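PDB 7KV1: SusD family protein from Bacteroides uniformis, which probably binds beta-glucans at the cell surface, as a surface glycan-binding protein that helps this gut bacterium use them. Local coordinates for residues A[229-234]-A[285-290]; A[337-342]-A[374-379]; A[429-434]-A[447-452]. All blocks are in the same frame, centred on the assembly; numbering follows the deposited sequence.

Contact 1 (A[229-234]-A[285-290]); sequences TQAMAY and ESIWEI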
ATOM      1  N   THR A 229      13.833  -5.269  -5.170  1.00 21.17           N
ATOM      2  CA  THR A 229      14.260  -6.620  -5.587  1.00 22.43           C
ATOM      3  C   THR A 229      13.409  -7.068  -6.772  1.00 21.49           C
ATOM      4  O   THR A 229      12.374  -6.436  -7.080  1.00 21.87           O
ATOM      5  CB  THR A 229      14.164  -7.620  -4.434  1.00 21.64           C
ATOM      6  OG1 THR A 229      12.793  -7.647  -4.058  1.00 24.85           O
ATOM      7  CG2 THR A 229      15.026  -7.259  -3.237  1.00 20.34           C
ATOM      8  N   GLN A 230      13.826  -8.145  -7.412  1.00 20.11           N
ATOM      9  CA  GLN A 230      13.060  -8.724  -8.519  1.00 20.71           C
ATOM     10  C   GLN A 230      11.718  -9.209  -7.944  1.00 21.25           C
ATOM     11  O   GLN A 230      10.709  -9.108  -8.646  1.00 21.38           O
ATOM     12  CB  GLN A 230      13.905  -9.800  -9.178  1.00 21.67           C
ATOM     13  CG  GLN A 230      13.274 -10.352 -10.431  1.00 22.16           C
ATOM     14  CD  GLN A 230      13.555  -9.508 -11.634  1.00 24.80           C
ATOM     15  OE1 GLN A 230      13.869  -8.319 -11.520  1.00 25.05           O
ATOM     16  NE2 GLN A 230      13.417 -10.132 -12.796  1.00 26.60           N
ATOM     17  N   ALA A 231      11.706  -9.780  -6.742  1.00 20.13           N
ATOM     18  CA  ALA A 231      10.449 -10.258  -6.109  1.00 20.21           C
ATOM     19  C   ALA A 231       9.524  -9.050  -5.919  1.00 18.56           C
ATOM     20  O   ALA A 231       8.329  -9.148  -6.170  1.00 18.87           O
ATOM     21  CB  ALA A 231      10.720 -10.950  -4.798  1.00 20.28           C
ATOM     22  N   MET A 232      10.061  -7.926  -5.474  1.00 19.91           N
ATOM     23  CA  MET A 232       9.228  -6.720  -5.261  1.00 20.02           C
ATOM     24  C   MET A 232       8.660  -6.279  -6.611  1.00 20.08           C
ATOM     25  O   MET A 232       7.481  -5.880  -6.648  1.00 19.74           O
ATOM     26  CB  MET A 232      10.018  -5.599  -4.586  1.00 19.63           C
ATOM     27  CG  MET A 232       9.222  -4.328  -4.424  1.00 20.95           C
ATOM     28  SD  MET A 232       9.614  -3.141  -5.711  1.00 23.71           S
ATOM     29  CE  MET A 232       8.776  -1.678  -5.102  1.00 22.10           C
ATOM     30  N   ALA A 233       9.469  -6.363  -7.675  1.00 21.38           N
ATOM     31  CA  ALA A 233       9.106  -6.015  -9.064  1.00 22.11           C
ATOM     32  C   ALA A 233       7.930  -6.877  -9.532  1.00 20.35           C
ATOM     33  O   ALA A 233       6.969  -6.343 -10.158  1.00 19.28           O
ATOM     34  CB  ALA A 233      10.306  -6.178  -9.983  1.00 21.22           C
ATOM     35  N   TYR A 234       8.021  -8.184  -9.302  1.00 20.19           N
ATOM     36  CA  TYR A 234       6.922  -9.139  -9.609  1.00 21.68           C
ATOM     37  C   TYR A 234       5.604  -8.703  -8.928  1.00 19.27           C
ATOM     38  O   TYR A 234       4.542  -8.804  -9.528  1.00 19.78           O
ATOM     39  CB  TYR A 234       7.304 -10.560  -9.171  1.00 22.18           C
ATOM     40  CG  TYR A 234       8.422 -11.213  -9.942  1.00 22.79           C
ATOM     41  CD1 TYR A 234       8.918 -10.688 -11.125  1.00 22.87           C
ATOM     42  CD2 TYR A 234       8.922 -12.434  -9.529  1.00 23.90           C
ATOM     43  CE1 TYR A 234       9.950 -11.307 -11.816  1.00 23.48           C
ATOM     44  CE2 TYR A 234       9.930 -13.082 -10.228  1.00 25.44           C
ATOM     45  CZ  TYR A 234      10.445 -12.518 -11.381  1.00 25.48           C
ATOM     46  OH  TYR A 234      11.430 -13.177 -12.068  1.00 26.93           O
ATOM     47  N   GLU A 285       8.265 -14.237   5.066  1.00 22.10           N
ATOM     48  CA  GLU A 285       7.022 -13.787   4.389  1.00 23.29           C
ATOM     49  C   GLU A 285       7.236 -12.436   3.686  1.00 23.26           C
ATOM     50  O   GLU A 285       6.486 -12.091   2.755  1.00 24.42           O
ATOM     51  CB  GLU A 285       5.900 -13.681   5.415  1.00 23.65           C
ATOM     52  CG  GLU A 285       4.590 -13.341   4.742  1.00 24.64           C
ATOM     53  CD  GLU A 285       3.341 -13.704   5.514  1.00 22.13           C
ATOM     54  OE1 GLU A 285       3.443 -14.415   6.539  1.00 20.86           O
ATOM     55  OE2 GLU A 285       2.279 -13.265   5.076  1.00 21.53           O
ATOM     56  N   SER A 286       8.221 -11.674   4.122  1.00 23.76           N
ATOM     57  CA  SER A 286       8.367 -10.256   3.743  1.00 26.15           C
ATOM     58  C   SER A 286       8.994 -10.152   2.354  1.00 24.04           C
ATOM     59  O   SER A 286      10.094 -10.642   2.162  1.00 22.66           O
ATOM     60  CB  SER A 286       9.132  -9.500   4.812  1.00 27.17           C
ATOM     61  OG  SER A 286       9.046  -8.100   4.549  1.00 35.55           O
ATOM     62  N   ILE A 287       8.290  -9.575   1.376  1.00 23.22           N
ATOM     63  CA  ILE A 287       8.889  -9.358   0.029  1.00 22.71           C
ATOM     64  C   ILE A 287       9.432  -7.930  -0.006  1.00 23.52           C
ATOM     65  O   ILE A 287      10.545  -7.715  -0.550  1.00 21.97           O
ATOM     66  CB  ILE A 287       7.884  -9.673  -1.087  1.00 25.77           C
ATOM     67  CG1 ILE A 287       7.630 -11.180  -1.191  1.00 27.17           C
ATOM     68  CG2 ILE A 287       8.344  -9.089  -2.400  1.00 26.44           C
ATOM     69  CD1 ILE A 287       6.533 -11.570  -2.121  1.00 31.22           C
ATOM     70  N   TRP A 288       8.688  -6.981   0.570  1.00 21.59           N
ATOM     71  CA  TRP A 288       9.192  -5.594   0.652  1.00 22.39           C
ATOM     72  C   TRP A 288       8.551  -4.838   1.814  1.00 23.07           C
ATOM     73  O   TRP A 288       7.303  -4.903   2.011  1.00 20.91           O
ATOM     74  CB  TRP A 288       8.998  -4.894  -0.690  1.00 22.31           C
ATOM     75  CG  TRP A 288       9.811  -3.649  -0.834  1.00 25.38           C
ATOM     76  CD1 TRP A 288      11.175  -3.538  -0.794  1.00 24.58           C
ATOM     77  CD2 TRP A 288       9.304  -2.323  -1.033  1.00 24.22           C
ATOM     78  NE1 TRP A 288      11.544  -2.235  -0.960  1.00 25.71           N
ATOM     79  CE2 TRP A 288      10.423  -1.464  -1.110  1.00 23.73           C
ATOM     80  CE3 TRP A 288       8.024  -1.780  -1.192  1.00 24.37           C
ATOM     81  CZ2 TRP A 288      10.289  -0.095  -1.340  1.00 23.84           C
ATOM     82  CZ3 TRP A 288       7.892  -0.420  -1.369  1.00 23.79           C
ATOM     83  CH2 TRP A 288       9.017   0.405  -1.462  1.00 23.60           C
ATOM     84  N   GLU A 289       9.407  -4.166   2.575  1.00 22.24           N
ATOM     85  CA  GLU A 289       9.022  -3.304   3.703  1.00 23.21           C
ATOM     86  C   GLU A 289       9.703  -1.960   3.496  1.00 25.65           C
ATOM     87  O   GLU A 289      10.762  -1.927   2.836  1.00 25.07           O
ATOM     88  CB  GLU A 289       9.481  -3.858   5.049  1.00 25.88           C
ATOM     89  CG  GLU A 289       9.214  -5.319   5.255  1.00 25.73           C
ATOM     90  CD  GLU A 289       9.380  -5.822   6.673  1.00 27.55           C
ATOM     91  OE1 GLU A 289       9.664  -4.990   7.590  1.00 26.83           O
ATOM     92  OE2 GLU A 289       9.215  -7.043   6.863  1.00 22.59           O
ATOM     93  N   ILE A 290       9.110  -0.918   4.062  1.00 24.92           N
ATOM     94  CA  ILE A 290       9.730   0.422   4.200  1.00 25.22           C
ATOM     95  C   ILE A 290      10.248   0.524   5.632  1.00 24.95           C
ATOM     96  O   ILE A 290       9.466   0.318   6.542  1.00 23.71           O
ATOM     97  CB  ILE A 290       8.746   1.524   3.829  1.00 24.45           C
ATOM     98  CG1 ILE A 290       8.249   1.330   2.391  1.00 25.38           C
ATOM     99  CG2 ILE A 290       9.398   2.879   4.018  1.00 26.93           C
ATOM    100  CD1 ILE A 290       7.066   2.186   2.042  1.00 26.51           C
TER
HETATM  101  O   HOH W   1      12.205  -9.124  -1.899  1.00 25.83           O
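Met232, in the first turn of helix 230-244, lies alongside Trp288 of strand 286-290 in a Met-aromatic contact. The strand carries a classic beta bulge here, with Ile287 and Trp288 both facing Tyr406 of the antiparallel strand 403-407. The tight part is the indole face. Met232 CG meets Trp288 CG at 3.7 Å, and the bend of the methionine at chi2 (-99°) carries its chain onward over the ring system. Met232 CE thus reaches a point 3.9 Å from the centroid of the Trp288 six-membered ring and only 8° off the ring normal, a CH-pi contact, whereas Met232 SD stands back at 4.9 Å from the centroid of the five-membered ring. The indole is held by Trp288 NE1 bonding to the carbonyl of Gly226 and by edge-to-face contacts with Phe154 and Tyr405. Next to it Ile287 lays CG2 on the helix backbone, 3.7 Å from Met232 N, and on the methyl of Ala231. Leu260, which belongs to the pocket of the bound cobalt hexammine, packs against both Ala231 and Ile287.

The side at Thr229 is looser and hydrated, although buried within the chain. No hydrogen bond joins the two segments directly there; a water takes up the gap, donating to Ile287 O at 2.6 Å and lying 2.7 Å from Thr229 OG1. That hydroxyl also serves as the N-cap of the helix: Thr229 OG1 accepts from Met232 N at 3.1 Å, with an N-H...O angle of 156°.

Contact 2 (A[337-342]-A[374-379]); sequences MPMRLE and THIWLQ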
ATOM      1  N   MET A 337      -8.314   6.691  12.262  1.00 17.99           N
ATOM      2  CA  MET A 337      -8.538   5.277  11.870  1.00 19.74           C
ATOM      3  C   MET A 337      -9.098   4.459  13.026  1.00 18.87           C
ATOM      4  O   MET A 337      -8.613   3.351  13.276  1.00 19.44           O
ATOM      5  CB  MET A 337      -7.241   4.636  11.382  1.00 21.87           C
ATOM      6  CG  MET A 337      -6.659   5.354  10.182  1.00 26.99           C
ATOM      7  SD  MET A 337      -7.262   4.647   8.628  1.00 29.17           S
ATOM      8  CE  MET A 337      -6.225   3.188   8.558  1.00 29.75           C
ATOM      9  N   PRO A 338     -10.173   4.908  13.724  1.00 17.98           N
ATOM     10  CA  PRO A 338     -10.967   3.986  14.514  1.00 20.11           C
ATOM     11  C   PRO A 338     -11.365   2.836  13.585  1.00 19.85           C
ATOM     12  O   PRO A 338     -11.834   3.092  12.441  1.00 18.11           O
ATOM     13  CB  PRO A 338     -12.225   4.734  14.947  1.00 19.12           C
ATOM     14  CG  PRO A 338     -11.994   6.166  14.594  1.00 20.34           C
ATOM     15  CD  PRO A 338     -10.729   6.264  13.758  1.00 18.96           C
ATOM     16  N   MET A 339     -11.179   1.617  14.068  1.00 21.87           N
ATOM     17  CA  MET A 339     -11.630   0.417  13.338  1.00 22.62           C
ATOM     18  C   MET A 339     -13.152   0.255  13.475  1.00 22.86           C
ATOM     19  O   MET A 339     -13.683   0.250  14.631  1.00 19.38           O
ATOM     20  CB  MET A 339     -10.942  -0.859  13.817  1.00 23.58           C
ATOM     21  CG  MET A 339     -11.245  -2.005  12.859  1.00 24.84           C
ATOM     22  SD  MET A 339     -10.334  -3.443  13.272  1.00 29.01           S
ATOM     23  CE  MET A 339      -8.718  -2.850  12.790  1.00 25.15           C
ATOM     24  N   ARG A 340     -13.836   0.005  12.359  1.00 19.77           N
ATOM     25  CA  ARG A 340     -15.312  -0.204  12.381  1.00 21.88           C
ATOM     26  C   ARG A 340     -15.623  -1.501  13.115  1.00 22.57           C
ATOM     27  O   ARG A 340     -14.843  -2.474  12.987  1.00 20.39           O
ATOM     28  CB  ARG A 340     -15.941  -0.217  10.989  1.00 22.80           C
ATOM     29  CG  ARG A 340     -15.747   1.111  10.288  1.00 25.85           C
ATOM     30  CD  ARG A 340     -15.920   1.104   8.775  1.00 29.47           C
ATOM     31  NE  ARG A 340     -17.288   0.955   8.361  1.00 33.37           N
ATOM     32  CZ  ARG A 340     -17.820   1.539   7.277  1.00 35.30           C
ATOM     33  NH1 ARG A 340     -17.126   2.395   6.536  1.00 37.67           N
ATOM     34  NH2 ARG A 340     -19.087   1.328   7.008  1.00 40.86           N
ATOM     35  N   LEU A 341     -16.743  -1.509  13.834  1.00 24.14           N
ATOM     36  CA  LEU A 341     -17.236  -2.721  14.538  1.00 26.09           C
ATOM     37  C   LEU A 341     -17.471  -3.838  13.519  1.00 24.42           C
ATOM     38  O   LEU A 341     -17.199  -5.011  13.811  1.00 25.73           O
ATOM     39  CB  LEU A 341     -18.532  -2.382  15.297  1.00 27.73           C
ATOM     40  CG  LEU A 341     -19.164  -3.537  16.089  1.00 30.22           C
ATOM     41  CD1 LEU A 341     -18.165  -4.182  17.052  1.00 27.05           C
ATOM     42  CD2 LEU A 341     -20.399  -3.051  16.852  1.00 30.93           C
ATOM     43  N   GLU A 342     -17.994  -3.491  12.362  1.00 25.03           N
ATOM     44  CA  GLU A 342     -18.260  -4.432  11.250  1.00 27.29           C
ATOM     45  C   GLU A 342     -16.942  -5.119  10.864  1.00 23.77           C
ATOM     46  O   GLU A 342     -16.936  -6.311  10.564  1.00 24.46           O
ATOM     47  CB  GLU A 342     -18.947  -3.634  10.130  1.00 33.22           C
ATOM     48  CG  GLU A 342     -20.230  -2.881  10.564  1.00 41.96           C
ATOM     49  CD  GLU A 342     -20.222  -1.637  11.487  1.00 48.07           C
ATOM     50  OE1 GLU A 342     -19.335  -0.763  11.389  1.00 38.93           O
ATOM     51  OE2 GLU A 342     -21.174  -1.504  12.302  1.00 59.74           O
ATOM     52  N   THR A 374     -14.819   3.892  18.450  1.00 21.26           N
ATOM     53  CA  THR A 374     -15.456   2.545  18.518  1.00 21.51           C
ATOM     54  C   THR A 374     -14.858   1.747  19.672  1.00 22.99           C
ATOM     55  O   THR A 374     -15.368   0.638  19.919  1.00 25.28           O
ATOM     56  CB  THR A 374     -15.269   1.751  17.214  1.00 20.46           C
ATOM     57  OG1 THR A 374     -13.876   1.533  16.991  1.00 19.75           O
ATOM     58  CG2 THR A 374     -15.867   2.457  16.013  1.00 19.42           C
ATOM     59  N   HIS A 375     -13.793   2.262  20.301  1.00 24.39           N
ATOM     60  CA  HIS A 375     -12.951   1.513  21.281  1.00 25.73           C
ATOM     61  C   HIS A 375     -12.258   0.347  20.568  1.00 24.61           C
ATOM     62  O   HIS A 375     -11.777  -0.569  21.279  1.00 25.08           O
ATOM     63  CB  HIS A 375     -13.777   1.031  22.494  1.00 26.69           C
ATOM     64  CG  HIS A 375     -13.681   1.955  23.663  1.00 29.30           C
ATOM     65  ND1 HIS A 375     -13.898   3.316  23.533  1.00 30.63           N
ATOM     66  CD2 HIS A 375     -13.340   1.745  24.962  1.00 30.26           C
ATOM     67  CE1 HIS A 375     -13.703   3.907  24.704  1.00 29.26           C
ATOM     68  NE2 HIS A 375     -13.368   2.973  25.597  1.00 28.42           N
ATOM     69  N   ILE A 376     -12.187   0.380  19.226  1.00 21.88           N
ATOM     70  CA  ILE A 376     -11.377  -0.606  18.448  1.00 20.19           C
ATOM     71  C   ILE A 376     -10.398   0.174  17.587  1.00 19.68           C
ATOM     72  O   ILE A 376     -10.826   1.172  16.987  1.00 20.23           O
ATOM     73  CB  ILE A 376     -12.218  -1.555  17.580  1.00 22.63           C
ATOM     74  CG1 ILE A 376     -13.434  -2.104  18.323  1.00 25.45           C
ATOM     75  CG2 ILE A 376     -11.346  -2.667  17.018  1.00 20.79           C
ATOM     76  CD1 ILE A 376     -14.360  -2.873  17.440  1.00 28.36           C
ATOM     77  N   TRP A 377      -9.168  -0.323  17.524  1.00 19.58           N
ATOM     78  CA  TRP A 377      -8.042   0.291  16.809  1.00 20.95           C
ATOM     79  C   TRP A 377      -7.287  -0.795  16.060  1.00 20.48           C
ATOM     80  O   TRP A 377      -7.522  -1.992  16.345  1.00 21.01           O
ATOM     81  CB  TRP A 377      -7.146   1.028  17.799  1.00 20.84           C
ATOM     82  CG  TRP A 377      -7.879   2.031  18.637  1.00 20.65           C
ATOM     83  CD1 TRP A 377      -8.409   1.853  19.884  1.00 20.90           C
ATOM     84  CD2 TRP A 377      -8.240   3.367  18.241  1.00 20.97           C
ATOM     85  NE1 TRP A 377      -9.068   2.992  20.288  1.00 20.93           N
ATOM     86  CE2 TRP A 377      -8.948   3.947  19.314  1.00 20.41           C
ATOM     87  CE3 TRP A 377      -8.034   4.126  17.086  1.00 20.11           C
ATOM     88  CZ2 TRP A 377      -9.446   5.252  19.254  1.00 20.84           C
ATOM     89  CZ3 TRP A 377      -8.512   5.419  17.040  1.00 20.06           C
ATOM     90  CH2 TRP A 377      -9.211   5.973  18.105  1.00 20.44           C
ATOM     91  N   LEU A 378      -6.385  -0.388  15.170  1.00 19.06           N
ATOM     92  CA  LEU A 378      -5.542  -1.340  14.398  1.00 20.78           C
ATOM     93  C   LEU A 378      -4.400  -1.827  15.306  1.00 21.44           C
ATOM     94  O   LEU A 378      -3.543  -1.019  15.702  1.00 22.92           O
ATOM     95  CB  LEU A 378      -5.025  -0.649  13.131  1.00 19.38           C
ATOM     96  CG  LEU A 378      -4.112  -1.472  12.231  1.00 20.74           C
ATOM     97  CD1 LEU A 378      -4.841  -2.662  11.642  1.00 20.52           C
ATOM     98  CD2 LEU A 378      -3.536  -0.596  11.118  1.00 22.01           C
ATOM     99  N   GLN A 379      -4.371  -3.118  15.588  1.00 20.89           N
ATOM    100  CA  GLN A 379      -3.310  -3.762  16.401  1.00 21.22           C
ATOM    101  C   GLN A 379      -1.993  -3.821  15.613  1.00 20.49           C
ATOM    102  O   GLN A 379      -0.938  -3.778  16.230  1.00 23.03           O
ATOM    103  CB  GLN A 379      -3.825  -5.129  16.848  1.00 22.06           C
ATOM    104  CG  GLN A 379      -2.764  -5.971  17.536  1.00 23.09           C
ATOM    105  CD  GLN A 379      -2.493  -5.516  18.947  1.00 23.68           C
ATOM    106  OE1 GLN A 379      -3.386  -5.040  19.648  1.00 24.70           O
ATOM    107  NE2 GLN A 379      -1.246  -5.685  19.367  1.00 23.82           N
TER
HETATM  108  O   HOH W   2      -6.267   2.406  14.376  1.00 17.97           O
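Met339 and Ile376 meet through both backbone and side chain. Met339 N donates to Ile376 O at 3.0 Å, approaching from above the carbonyl plane, 45° out of it. The side chain of Met339 then travels along the strand. Its CB rests on Ile376 CG2 at 3.7 Å. CG, anti to the backbone N (chi1 -169°), leads on to SD, which passes the same Ile376 CG2 at 4.0 Å. A turn at chi3 (-70°) swings the tip over the next two residues: Met339 CE lies 3.8 Å from Trp377 O and 4.0 Å from Leu378 CD1. Cys358 of the neighbouring strand also touches both Met339 and Ile376, so the methionine is packed into the sheet from two strands.

Thr374 secures the other end of Met339, its OG1 donating to Met339 O at 2.7 Å. Pro338 leans obliquely on the indole, with its CD 4.0 Å from Trp377 CZ3, while Trp377 NE1 is engaged by the hydroxyl of Tyr367. A water at the edge of that indole, in its plane, donates to Met337 O and accepts from Leu378 N, extending the backbone link by one step. Toward the exposed end, Leu341 CD1 meets Ile376 CD1.

The outer edge of strand 376-378, which pairs antiparallel with strand 358-360, is thus bonded by the extended residues that lead into helix 341-345. Just before the strand, Thr374 OG1 accepts from Ile376 N at 3.0 Å, the bond that defines an ST turn.

Contact 3 (A[429-434]-A[447-452]); sequences EAKTWL and ANVTVD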
ATOM      1  N   GLU A 429      -4.361 -25.481  -8.317  1.00 23.65           N
ATOM      2  CA  GLU A 429      -3.337 -24.665  -7.630  1.00 25.65           C
ATOM      3  C   GLU A 429      -4.012 -23.509  -6.865  1.00 20.68           C
ATOM      4  O   GLU A 429      -3.613 -23.220  -5.760  1.00 19.47           O
ATOM      5  CB  GLU A 429      -2.404 -24.064  -8.667  1.00 27.98           C
ATOM      6  CG  GLU A 429      -1.599 -25.086  -9.409  1.00 37.66           C
ATOM      7  CD  GLU A 429      -0.671 -24.379 -10.377  1.00 40.11           C
ATOM      8  OE1 GLU A 429      -1.175 -23.592 -11.228  1.00 40.57           O
ATOM      9  OE2 GLU A 429       0.548 -24.534 -10.191  1.00 52.93           O
ATOM     10  N   ALA A 430      -5.080 -22.928  -7.396  1.00 21.35           N
ATOM     11  CA  ALA A 430      -5.763 -21.795  -6.709  1.00 19.71           C
ATOM     12  C   ALA A 430      -6.228 -22.219  -5.312  1.00 22.12           C
ATOM     13  O   ALA A 430      -6.027 -21.448  -4.342  1.00 22.82           O
ATOM     14  CB  ALA A 430      -6.886 -21.328  -7.561  1.00 21.17           C
ATOM     15  N   LYS A 431      -6.752 -23.440  -5.175  1.00 21.41           N
ATOM     16  CA  LYS A 431      -7.235 -23.970  -3.876  1.00 22.31           C
ATOM     17  C   LYS A 431      -6.048 -24.226  -2.954  1.00 21.02           C
ATOM     18  O   LYS A 431      -6.147 -23.873  -1.777  1.00 20.58           O
ATOM     19  CB  LYS A 431      -8.052 -25.249  -4.098  1.00 22.96           C
ATOM     20  CG  LYS A 431      -8.391 -26.049  -2.856  1.00 22.41           C
ATOM     21  CD  LYS A 431      -9.166 -27.326  -3.209  1.00 24.67           C
ATOM     22  CE  LYS A 431      -9.253 -28.321  -2.075  1.00 24.45           C
ATOM     23  NZ  LYS A 431     -10.162 -29.430  -2.457  1.00 26.66           N
ATOM     24  N   THR A 432      -4.976 -24.854  -3.441  1.00 21.40           N
ATOM     25  CA  THR A 432      -3.753 -25.075  -2.622  1.00 21.27           C
ATOM     26  C   THR A 432      -3.280 -23.745  -1.993  1.00 20.33           C
ATOM     27  O   THR A 432      -3.049 -23.681  -0.772  1.00 18.94           O
ATOM     28  CB  THR A 432      -2.644 -25.683  -3.469  1.00 21.87           C
ATOM     29  OG1 THR A 432      -3.179 -26.891  -4.009  1.00 24.04           O
ATOM     30  CG2 THR A 432      -1.390 -25.932  -2.654  1.00 26.03           C
ATOM     31  N   TRP A 433      -3.117 -22.727  -2.827  1.00 19.90           N
ATOM     32  CA  TRP A 433      -2.581 -21.398  -2.426  1.00 20.74           C
ATOM     33  C   TRP A 433      -3.512 -20.676  -1.452  1.00 21.02           C
ATOM     34  O   TRP A 433      -3.018 -20.251  -0.370  1.00 20.54           O
ATOM     35  CB  TRP A 433      -2.330 -20.563  -3.675  1.00 19.86           C
ATOM     36  CG  TRP A 433      -1.346 -21.226  -4.575  1.00 19.62           C
ATOM     37  CD1 TRP A 433      -0.326 -22.037  -4.201  1.00 19.27           C
ATOM     38  CD2 TRP A 433      -1.251 -21.074  -5.995  1.00 20.22           C
ATOM     39  NE1 TRP A 433       0.384 -22.425  -5.307  1.00 22.49           N
ATOM     40  CE2 TRP A 433      -0.164 -21.868  -6.420  1.00 21.63           C
ATOM     41  CE3 TRP A 433      -1.975 -20.355  -6.949  1.00 21.64           C
ATOM     42  CZ2 TRP A 433       0.225 -21.949  -7.753  1.00 20.97           C
ATOM     43  CZ3 TRP A 433      -1.604 -20.443  -8.274  1.00 21.55           C
ATOM     44  CH2 TRP A 433      -0.525 -21.244  -8.663  1.00 21.76           C
ATOM     45  N   LEU A 434      -4.792 -20.517  -1.793  1.00 21.06           N
ATOM     46  CA  LEU A 434      -5.740 -19.838  -0.871  1.00 20.76           C
ATOM     47  C   LEU A 434      -5.787 -20.601   0.459  1.00 21.38           C
ATOM     48  O   LEU A 434      -5.764 -19.944   1.520  1.00 18.66           O
ATOM     49  CB  LEU A 434      -7.138 -19.724  -1.485  1.00 23.07           C
ATOM     50  CG  LEU A 434      -8.103 -18.895  -0.633  1.00 27.00           C
ATOM     51  CD1 LEU A 434      -8.866 -17.909  -1.499  1.00 30.16           C
ATOM     52  CD2 LEU A 434      -9.061 -19.782   0.129  1.00 28.79           C
ATOM     53  N   ALA A 447     -13.075 -26.412  -0.031  1.00 20.43           N
ATOM     54  CA  ALA A 447     -13.016 -27.598  -0.933  1.00 21.90           C
ATOM     55  C   ALA A 447     -12.988 -27.178  -2.405  1.00 20.75           C
ATOM     56  O   ALA A 447     -12.574 -27.977  -3.254  1.00 23.25           O
ATOM     57  CB  ALA A 447     -14.175 -28.528  -0.653  1.00 21.40           C
ATOM     58  N   ASN A 448     -13.480 -26.001  -2.717  1.00 22.42           N
ATOM     59  CA  ASN A 448     -13.483 -25.439  -4.089  1.00 24.49           C
ATOM     60  C   ASN A 448     -13.331 -23.923  -3.924  1.00 24.20           C
ATOM     61  O   ASN A 448     -13.919 -23.406  -2.983  1.00 27.08           O
ATOM     62  CB  ASN A 448     -14.743 -25.809  -4.876  1.00 23.57           C
ATOM     63  CG  ASN A 448     -14.716 -25.309  -6.314  1.00 26.21           C
ATOM     64  OD1 ASN A 448     -13.843 -25.663  -7.093  1.00 29.23           O
ATOM     65  ND2 ASN A 448     -15.657 -24.465  -6.686  1.00 28.40           N
ATOM     66  N   VAL A 449     -12.556 -23.260  -4.774  1.00 22.28           N
ATOM     67  CA  VAL A 449     -12.266 -21.810  -4.598  1.00 21.84           C
ATOM     68  C   VAL A 449     -12.764 -21.076  -5.835  1.00 22.56           C
ATOM     69  O   VAL A 449     -12.600 -21.585  -6.981  1.00 20.43           O
ATOM     70  CB  VAL A 449     -10.788 -21.519  -4.267  1.00 24.60           C
ATOM     71  CG1 VAL A 449     -10.347 -22.192  -2.979  1.00 25.13           C
ATOM     72  CG2 VAL A 449      -9.835 -21.922  -5.378  1.00 29.64           C
ATOM     73  N   THR A 450     -13.461 -19.964  -5.595  1.00 21.11           N
ATOM     74  CA  THR A 450     -13.938 -19.041  -6.636  1.00 21.23           C
ATOM     75  C   THR A 450     -13.207 -17.698  -6.503  1.00 19.61           C
ATOM     76  O   THR A 450     -12.583 -17.422  -5.460  1.00 18.22           O
ATOM     77  CB  THR A 450     -15.443 -18.763  -6.516  1.00 22.78           C
ATOM     78  OG1 THR A 450     -15.572 -17.987  -5.329  1.00 21.80           O
ATOM     79  CG2 THR A 450     -16.297 -20.017  -6.471  1.00 24.55           C
ATOM     80  N   VAL A 451     -13.277 -16.867  -7.534  1.00 19.45           N
ATOM     81  CA  VAL A 451     -12.600 -15.543  -7.481  1.00 22.21           C
ATOM     82  C   VAL A 451     -13.176 -14.717  -6.317  1.00 21.29           C
ATOM     83  O   VAL A 451     -12.371 -14.054  -5.623  1.00 20.25           O
ATOM     84  CB  VAL A 451     -12.672 -14.797  -8.816  1.00 24.01           C
ATOM     85  CG1 VAL A 451     -11.959 -13.458  -8.715  1.00 27.85           C
ATOM     86  CG2 VAL A 451     -12.029 -15.629  -9.894  1.00 30.13           C
ATOM     87  N   ASP A 452     -14.476 -14.821  -6.031  1.00 21.22           N
ATOM     88  CA  ASP A 452     -15.090 -14.086  -4.892  1.00 20.44           C
ATOM     89  C   ASP A 452     -14.490 -14.538  -3.557  1.00 21.32           C
ATOM     90  O   ASP A 452     -14.226 -13.671  -2.705  1.00 15.90           O
ATOM     91  CB  ASP A 452     -16.606 -14.199  -4.825  1.00 24.58           C
ATOM     92  CG  ASP A 452     -17.155 -13.094  -3.903  1.00 27.19           C
ATOM     93  OD1 ASP A 452     -16.866 -11.883  -4.132  1.00 24.72           O
ATOM     94  OD2 ASP A 452     -17.765 -13.452  -2.926  1.00 26.49           O
TER
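Val449 and the helical residues Ala430, Lys431 and Leu434 supply the apolar part of this contact. The two methyls of the valine divide the work. Val449 CG2 settles on the helix backbone, 3.4 Å from Lys431 N and 3.7 Å from Ala430 CB. Val449 CG1 sits farther along the helix, 3.7 Å from Lys431 CA and 4.1 Å from Leu434 CD2, where the two branched side chains run past one another, pointing opposite ways. Behind this group, Leu420 of helix 408-420 touches Ala430, and Val454 and Glu457 of helix 451-461 touch Leu434.

The setting is a helix-loop-helix of the SusD family, a largely helical fold related to tetratricopeptide repeat proteins: helix 429-440 is followed by a loop that returns past its first turns before helix 451-461 begins. Thr450 is the N-cap of that second helix. Its side chain caps a backbone N just beyond Asp452, and Asp453 OD2 accepts from Thr450 N, which fits a capping box.

The polar part consists of one hydrogen bond across the contact, from Lys431 NZ to Ala447 O at 2.9 Å. The lysine leaves the helix with CG anti to its backbone N (chi1 169°), and the extended chain brings NZ to the loop at Ala447. CD and CE of Lys431 each pass about 3.5 Å from Ala447 O before NZ arrives. The ammonium stands above the carbonyl plane, 38° out of it. Ala447 itself is exposed, and its CB points away from the helix.

In the fold
Contact 1 is the most central, with every touching residue buried; contact 3 lies farthest out, its centre about 24 Å from the centre of the chain, and contact 2 sits between them, on the opposite side of that centre from contact 1. None touches another. Contact 1 joins a helix to a strand, contact 2 a loop to a strand edge, and contact 3 a helix to the loop that follows it, yet contacts 1 and 3 both border helices 250-262 and 408-420. Chemistry follows place: a ring face and, for polar links, only a water in contact 1; direct backbone and threonine bonds plus a water in contact 2; a lysine-to-carbonyl bond near the surface in contact 3.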